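Local coordinates for BamaA.19900.a (Balamuthia mandrillaris, PDB 6VZZ), which is a glucokinase that binds glucose and probably phosphorylates it at the 6-hydroxyl, using ATP as phosphate donor, at residues A[161-164]-A[165-169]. Sequence-based numbering, arbitrary orientation.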
loop_
_atom_site.group_PDB
_atom_site.type_symbol
_atom_site.label_atom_id
_atom_site.label_comp_id
_atom_site.label_asym_id
_atom_site.label_seq_id
_atom_site.Cartn_x
_atom_site.Cartn_y
_atom_site.Cartn_z
ATOM N N ASP A 161 -17.016 -19.722 8.359
ATOM C CA ASP A 161 -17.765 -18.958 9.360
ATOM C C ASP A 161 -17.240 -19.210 10.776
ATOM O O ASP A 161 -18.001 -19.410 11.727
ATOM C CB ASP A 161 -19.262 -19.260 9.262
ATOM C CG ASP A 161 -19.992 -18.306 8.324
ATOM O OD1 ASP A 161 -19.689 -17.094 8.362
ATOM O OD2 ASP A 161 -20.876 -18.760 7.555
ATOM N N ALA A 162 -15.914 -19.175 10.913
ATOM C CA ALA A 162 -15.250 -19.528 12.160
ATOM C C ALA A 162 -14.345 -18.437 12.714
ATOM O O ALA A 162 -13.691 -18.666 13.739
ATOM C CB ALA A 162 -14.429 -20.812 11.979
ATOM N N LEU A 163 -14.280 -17.263 12.079
ATOM C CA LEU A 163 -13.392 -16.216 12.574
ATOM C C LEU A 163 -13.778 -15.767 13.975
ATOM O O LEU A 163 -12.917 -15.301 14.730
ATOM C CB LEU A 163 -13.393 -15.013 11.634
ATOM C CG LEU A 163 -12.371 -14.957 10.506
ATOM C CD1 LEU A 163 -12.592 -13.698 9.708
ATOM C CD2 LEU A 163 -10.954 -14.996 11.053
ATOM N N ASP A 164 -15.057 -15.895 14.344
ATOM C CA ASP A 164 -15.491 -15.458 15.666
ATOM C C ASP A 164 -14.948 -16.343 16.779
ATOM O O ASP A 164 -15.087 -15.990 17.956
ATOM C CB ASP A 164 -17.022 -15.403 15.733
ATOM C CG ASP A 164 -17.665 -16.780 15.609
ATOM O OD1 ASP A 164 -17.142 -17.641 14.855
ATOM O OD2 ASP A 164 -18.701 -17.001 16.272
ATOM N N GLN A 165 -14.327 -17.471 16.435
ATOM C CA GLN A 165 -13.704 -18.336 17.426
ATOM C C GLN A 165 -12.359 -17.809 17.909
ATOM O O GLN A 165 -11.873 -18.254 18.954
ATOM C CB GLN A 165 -13.530 -19.746 16.854
ATOM C CG GLN A 165 -14.844 -20.490 16.621
ATOM C CD GLN A 165 -14.643 -21.836 15.944
ATOM O OE1 GLN A 165 -13.511 -22.253 15.681
ATOM N NE2 GLN A 165 -15.746 -22.523 15.653
ATOM N N CYS A 166 -11.744 -16.869 17.189
ATOM C CA CYS A 166 -10.470 -16.336 17.653
ATOM C C CYS A 166 -10.280 -14.845 17.381
ATOM O O CYS A 166 -9.197 -14.324 17.662
ATOM C CB CYS A 166 -9.315 -17.124 17.039
ATOM S SG CYS A 166 -9.376 -17.211 15.249
ATOM N N PHE A 167 -11.279 -14.137 16.857
ATOM C CA PHE A 167 -11.204 -12.691 16.692
ATOM C C PHE A 167 -12.378 -12.030 17.395
ATOM O O PHE A 167 -13.451 -12.620 17.521
ATOM C CB PHE A 167 -11.186 -12.285 15.217
ATOM C CG PHE A 167 -9.846 -12.434 14.577
ATOM C CD1 PHE A 167 -8.919 -11.409 14.639
ATOM C CD2 PHE A 167 -9.500 -13.606 13.933
ATOM C CE1 PHE A 167 -7.677 -11.543 14.067
ATOM C CE2 PHE A 167 -8.261 -13.745 13.357
ATOM C CZ PHE A 167 -7.348 -12.710 13.425
ATOM N N LYS A 168 -12.158 -10.800 17.861
ATOM C CA LYS A 168 -13.178 -10.003 18.536
ATOM C C LYS A 168 -13.106 -8.574 18.017
ATOM O O LYS A 168 -12.007 -8.061 17.758
ATOM C CB LYS A 168 -13.008 -10.001 20.062
ATOM C CG LYS A 168 -13.607 -11.201 20.783
ATOM C CD LYS A 168 -15.126 -11.099 20.839
ATOM C CE LYS A 168 -15.761 -12.396 21.325
ATOM N NZ LYS A 168 -15.335 -13.553 20.469
ATOM N N PRO A 169 -14.248 -7.914 17.839
ATOM C CA PRO A 169 -14.222 -6.504 17.434
ATOM C C PRO A 169 -13.756 -5.618 18.575
ATOM O O PRO A 169 -14.128 -5.817 19.736
ATOM C CB PRO A 169 -15.678 -6.203 17.071
ATOM C CG PRO A 169 -16.380 -7.534 17.051
ATOM C CD PRO A 169 -15.619 -8.437 17.948
#
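Leu163 and Phe167 meet on the buried side of a short 3-10 turn, where Leu163 CD2 lies 3.5 Å from Phe167 CD2 and approaches the ring obliquely. Both suit this inner side, since neither brings a polar group into it. With Phe167 CG anti to its carbonyl carbon (chi1 -80°) and the ring turned by chi2 (-87°), Leu163 O lies in the ring plane, at its edge. That oxygen accepts two hydrogen bonds: Cys166 N, 3.1 Å from Leu163 O, sits well above the carbonyl plane, whereas Phe167 N, 2.9 Å from Leu163 O, lies almost in line with the carbonyl, though its N-H points off the line (136°). Gln165 N donates a hydrogen bond to Ala162 O (3.0 Å), closing the preceding turn.

The solvent side is looser. Gln165 and Lys168, long and polar, suit exposed positions; the small Ala162 methyl lets the Gln165 chain lie alongside. Lys168, bent at chi2 and chi4, brings NZ to 3.5 Å from Asp164 O, a close approach only; the Asp164 carboxylate may attract it weakly.

This helix-to-strand connection of an actin-like ATPase-clan glucokinase leads from helix 146-159, where Leu163 packs on Val154, into outermost sheet strand 167-171, where Phe167 packs on Phe372 of antiparallel strand 370-374.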